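TRNA endonuclease VMS1 (Saccharomyces cerevisiae, PDB 5WHG) cleaves peptidyl-tRNAs downstream of the ribosome-associated quality control pathway, releasing incompletely synthesized polypeptides for degradation. Local coordinates at residues A[202-214]-A[218-229]. Residues are numbered along the deposited sequence; the frame is centred on the assembly and turned at random.
Sequences ENPMAISALFMVG and FAGAIVSHQRLN
His-225 and Ser-208 meet at the open end of an antiparallel hairpin, showing how a residue just past a strand can be tied back to its partner. With CG beside its own backbone N (chi1 -64°), the side chain runs back along strand 207-214. Its CB and CG meet the CB of Ala-206; ND1 approaches that same methyl at 3.3 Å; CD2 lies by Ile-207 CA, and CE1 near Ser-208 OG and Ala-206 CB. At the tip NE2 shares a hydrogen bond of 2.7 Å with Ser-208 OG, which reaches it at the ring edge, while one ring face rests on the Ala-206 to Ile-207 peptide. In the backbone, His-225 N donates almost straight to Ala-206 O (3.0 Å), from above the carbonyl plane. Regular pairs then follow through Ser-208 with Val-223, Leu-210 with Ala-221 and Met-212 with Ala-219. On the face carrying Ile-207 and Ile-222, Phe-211 and Phe-218 meet rim to rim, CD1 to CZ 3.5 Å; Leu-300 and Ile-296 of helix 292-302 touch these rings. Within this central hairpin of the VLRF1 domain, the Ser-208 hydroxyl and His-225 NE2 give each other a buried polar partner, which, with Phe-25 stacked on the ring, probably limits its rotation.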
loop_
_atom_site.group_PDB
_atom_site.type_symbol
_atom_site.label_atom_id
_atom_site.label_comp_id
_atom_site.label_asym_id
_atom_site.label_seq_id
_atom_site.Cartn_x
_atom_site.Cartn_y
_atom_site.Cartn_z
ATOM N N GLU A 202 -5.074 16.845 -0.415
ATOM C CA GLU A 202 -4.684 16.976 -1.817
ATOM C C GLU A 202 -4.200 15.667 -2.432
ATOM O O GLU A 202 -3.737 15.669 -3.586
ATOM C CB GLU A 202 -3.603 18.051 -1.967
ATOM C CG GLU A 202 -2.181 17.585 -1.647
ATOM C CD GLU A 202 -1.121 18.589 -2.087
ATOM O OE1 GLU A 202 -1.429 19.801 -2.139
ATOM O OE2 GLU A 202 0.018 18.168 -2.386
ATOM N N ASN A 203 -4.267 14.527 -1.752
ATOM C CA ASN A 203 -3.920 13.243 -2.357
ATOM C C ASN A 203 -5.013 12.220 -2.067
ATOM O O ASN A 203 -4.781 11.192 -1.420
ATOM C CB ASN A 203 -2.556 12.760 -1.872
ATOM C CG ASN A 203 -1.829 11.971 -2.935
ATOM O OD1 ASN A 203 -2.107 12.125 -4.131
ATOM N ND2 ASN A 203 -0.904 11.108 -2.514
ATOM N N PRO A 204 -6.229 12.464 -2.562
ATOM C CA PRO A 204 -7.343 11.575 -2.219
ATOM C C PRO A 204 -7.360 10.287 -3.015
ATOM O O PRO A 204 -8.082 9.356 -2.633
ATOM C CB PRO A 204 -8.586 12.433 -2.530
ATOM C CG PRO A 204 -8.065 13.684 -3.262
ATOM C CD PRO A 204 -6.621 13.455 -3.577
HETATM N N MSE A 205 -6.616 10.203 -4.108
HETATM C CA MSE A 205 -6.609 8.997 -4.924
HETATM C C MSE A 205 -5.291 8.255 -4.772
HETATM O O MSE A 205 -4.903 7.455 -5.635
HETATM C CB MSE A 205 -6.855 9.334 -6.394
HETATM C CG MSE A 205 -7.963 10.338 -6.608
HETATM SE SE MSE A 205 -8.691 10.186 -8.398
HETATM C CE MSE A 205 -7.091 10.568 -9.470
ATOM N N ALA A 206 -4.588 8.549 -3.685
ATOM C CA ALA A 206 -3.433 7.751 -3.311
ATOM C C ALA A 206 -3.838 6.289 -3.225
ATOM O O ALA A 206 -4.770 5.941 -2.489
ATOM C CB ALA A 206 -2.877 8.236 -1.971
ATOM N N ILE A 207 -3.166 5.437 -4.010
ATOM C CA ILE A 207 -3.352 3.992 -3.928
ATOM C C ILE A 207 -1.999 3.301 -4.014
ATOM O O ILE A 207 -1.031 3.837 -4.565
ATOM C CB ILE A 207 -4.273 3.427 -5.038
ATOM C CG1 ILE A 207 -3.686 3.747 -6.423
ATOM C CG2 ILE A 207 -5.725 3.886 -4.834
ATOM C CD1 ILE A 207 -4.524 3.251 -7.577
ATOM N N SER A 208 -1.953 2.078 -3.473
ATOM C CA SER A 208 -0.832 1.162 -3.638
ATOM C C SER A 208 -1.382 -0.199 -4.036
ATOM O O SER A 208 -2.564 -0.498 -3.809
ATOM C CB SER A 208 0.006 1.045 -2.353
ATOM O OG SER A 208 0.619 2.281 -2.019
ATOM N N ALA A 209 -0.528 -1.032 -4.630
ATOM C CA ALA A 209 -0.932 -2.392 -4.983
ATOM C C ALA A 209 -0.267 -3.420 -4.059
ATOM O O ALA A 209 0.809 -3.179 -3.514
ATOM C CB ALA A 209 -0.610 -2.685 -6.459
ATOM N N LEU A 210 -0.928 -4.564 -3.863
ATOM C CA LEU A 210 -0.400 -5.640 -3.024
ATOM C C LEU A 210 -0.623 -6.988 -3.705
ATOM O O LEU A 210 -1.748 -7.318 -4.091
ATOM C CB LEU A 210 -1.055 -5.645 -1.638
ATOM C CG LEU A 210 -1.191 -4.329 -0.852
ATOM C CD1 LEU A 210 -2.119 -4.512 0.360
ATOM C CD2 LEU A 210 0.131 -3.862 -0.366
ATOM N N PHE A 211 0.452 -7.765 -3.834
ATOM C CA PHE A 211 0.458 -9.045 -4.531
ATOM C C PHE A 211 1.288 -10.054 -3.744
ATOM O O PHE A 211 2.431 -9.769 -3.374
ATOM C CB PHE A 211 1.022 -8.879 -5.950
ATOM C CG PHE A 211 0.131 -8.062 -6.862
ATOM C CD1 PHE A 211 -1.091 -8.579 -7.306
ATOM C CD2 PHE A 211 0.500 -6.784 -7.267
ATOM C CE1 PHE A 211 -1.925 -7.841 -8.138
ATOM C CE2 PHE A 211 -0.327 -6.033 -8.112
ATOM C CZ PHE A 211 -1.545 -6.557 -8.546
HETATM N N MSE A 212 0.703 -11.220 -3.473
HETATM C CA MSE A 212 1.446 -12.365 -2.988
HETATM C C MSE A 212 1.096 -13.615 -3.781
HETATM O O MSE A 212 -0.073 -13.888 -4.019
HETATM C CB MSE A 212 1.151 -12.633 -1.521
HETATM C CG MSE A 212 1.373 -11.489 -0.588
HETATM SE SE MSE A 212 0.641 -11.968 1.163
HETATM C CE MSE A 212 0.680 -10.211 2.005
ATOM N N VAL A 213 2.101 -14.394 -4.169
ATOM C CA VAL A 213 1.890 -15.652 -4.875
ATOM C C VAL A 213 2.796 -16.683 -4.234
ATOM O O VAL A 213 3.876 -16.359 -3.733
ATOM C CB VAL A 213 2.167 -15.541 -6.401
ATOM C CG1 VAL A 213 3.608 -15.218 -6.663
ATOM C CG2 VAL A 213 1.802 -16.810 -7.129
ATOM N N GLY A 214 2.342 -17.927 -4.222
ATOM C CA GLY A 214 3.198 -18.989 -3.744
ATOM C C GLY A 214 2.447 -20.277 -3.513
ATOM O O GLY A 214 1.339 -20.272 -2.961
ATOM N N PHE A 218 -2.678 -17.314 -5.123
ATOM C CA PHE A 218 -2.499 -15.910 -5.443
ATOM C C PHE A 218 -3.497 -15.101 -4.631
ATOM O O PHE A 218 -4.624 -15.551 -4.400
ATOM C CB PHE A 218 -2.709 -15.663 -6.943
ATOM C CG PHE A 218 -2.766 -14.224 -7.314
ATOM C CD1 PHE A 218 -1.585 -13.495 -7.519
ATOM C CD2 PHE A 218 -3.991 -13.578 -7.464
ATOM C CE1 PHE A 218 -1.627 -12.134 -7.882
ATOM C CE2 PHE A 218 -4.044 -12.209 -7.824
ATOM C CZ PHE A 218 -2.855 -11.489 -8.032
ATOM N N ALA A 219 -3.064 -13.928 -4.176
ATOM C CA ALA A 219 -3.940 -12.867 -3.684
ATOM C C ALA A 219 -3.372 -11.518 -4.122
ATOM O O ALA A 219 -2.187 -11.244 -3.916
ATOM C CB ALA A 219 -4.084 -12.906 -2.166
ATOM N N GLY A 220 -4.213 -10.688 -4.739
ATOM C CA GLY A 220 -3.833 -9.334 -5.070
ATOM C C GLY A 220 -4.909 -8.360 -4.630
ATOM O O GLY A 220 -6.076 -8.725 -4.463
ATOM N N ALA A 221 -4.493 -7.106 -4.423
ATOM C CA ALA A 221 -5.445 -6.052 -4.095
ATOM C C ALA A 221 -4.898 -4.693 -4.515
ATOM O O ALA A 221 -3.683 -4.491 -4.572
ATOM C CB ALA A 221 -5.780 -6.065 -2.603
ATOM N N ILE A 222 -5.809 -3.772 -4.837
ATOM C CA ILE A 222 -5.509 -2.345 -4.963
ATOM C C ILE A 222 -6.043 -1.676 -3.696
ATOM O O ILE A 222 -7.254 -1.675 -3.448
ATOM C CB ILE A 222 -6.134 -1.729 -6.227
ATOM C CG1 ILE A 222 -5.643 -2.418 -7.515
ATOM C CG2 ILE A 222 -5.851 -0.241 -6.291
ATOM C CD1 ILE A 222 -4.122 -2.376 -7.746
ATOM N N VAL A 223 -5.153 -1.134 -2.862
ATOM C CA VAL A 223 -5.538 -0.589 -1.561
ATOM C C VAL A 223 -5.552 0.933 -1.645
ATOM O O VAL A 223 -4.616 1.547 -2.175
ATOM C CB VAL A 223 -4.590 -1.069 -0.443
ATOM C CG1 VAL A 223 -3.130 -0.680 -0.749
ATOM C CG2 VAL A 223 -5.027 -0.505 0.922
ATOM N N SER A 224 -6.617 1.541 -1.137
ATOM C CA SER A 224 -6.659 2.987 -0.992
ATOM C C SER A 224 -5.920 3.417 0.266
ATOM O O SER A 224 -6.037 2.782 1.317
ATOM C CB SER A 224 -8.100 3.478 -0.919
ATOM O OG SER A 224 -8.188 4.604 -0.063
ATOM N N HIS A 225 -5.176 4.517 0.171
ATOM C CA HIS A 225 -4.526 5.052 1.356
ATOM C C HIS A 225 -5.514 5.663 2.341
ATOM O O HIS A 225 -5.150 5.882 3.502
ATOM C CB HIS A 225 -3.462 6.072 0.954
ATOM C CG HIS A 225 -2.334 5.485 0.159
ATOM N ND1 HIS A 225 -1.170 6.176 -0.109
ATOM C CD2 HIS A 225 -2.188 4.267 -0.422
ATOM C CE1 HIS A 225 -0.364 5.417 -0.835
ATOM N NE2 HIS A 225 -0.955 4.252 -1.036
ATOM N N GLN A 226 -6.759 5.902 1.934
ATOM C CA GLN A 226 -7.757 6.421 2.857
ATOM C C GLN A 226 -8.352 5.292 3.688
ATOM O O GLN A 226 -8.743 4.255 3.146
ATOM C CB GLN A 226 -8.868 7.142 2.094
ATOM C CG GLN A 226 -9.784 7.998 2.983
ATOM C CD GLN A 226 -9.192 9.376 3.242
ATOM O OE1 GLN A 226 -7.977 9.578 3.133
ATOM N NE2 GLN A 226 -10.049 10.337 3.568
ATOM N N ARG A 227 -8.461 5.514 4.997
ATOM C CA ARG A 227 -9.057 4.554 5.919
ATOM C C ARG A 227 -10.580 4.689 5.954
ATOM O O ARG A 227 -11.180 5.475 5.221
ATOM C CB ARG A 227 -8.481 4.747 7.314
ATOM C CG ARG A 227 -7.209 3.991 7.598
ATOM C CD ARG A 227 -6.879 4.107 9.079
ATOM N NE ARG A 227 -7.096 5.468 9.568
ATOM C CZ ARG A 227 -7.000 5.834 10.844
ATOM N NH1 ARG A 227 -6.689 4.941 11.778
ATOM N NH2 ARG A 227 -7.213 7.098 11.183
ATOM N N LEU A 228 -11.216 3.922 6.831
ATOM C CA LEU A 228 -12.672 3.888 6.926
ATOM C C LEU A 228 -13.096 4.077 8.386
ATOM O O LEU A 228 -12.366 4.625 9.223
ATOM C CB LEU A 228 -13.216 2.579 6.326
ATOM C CG LEU A 228 -12.933 2.190 4.860
ATOM C CD1 LEU A 228 -13.594 0.857 4.502
ATOM C CD2 LEU A 228 -13.354 3.257 3.851
ATOM N N ASN A 229 -14.315 3.642 8.699
ATOM C CA ASN A 229 -14.875 3.678 10.047
ATOM C C ASN A 229 -13.991 2.995 11.084
ATOM O O ASN A 229 -14.267 1.859 11.487
ATOM C CB ASN A 229 -16.249 3.008 10.047
ATOM C CG ASN A 229 -17.382 3.996 10.210
ATOM O OD1 ASN A 229 -17.284 5.145 9.778
ATOM N ND2 ASN A 229 -18.470 3.553 10.843
#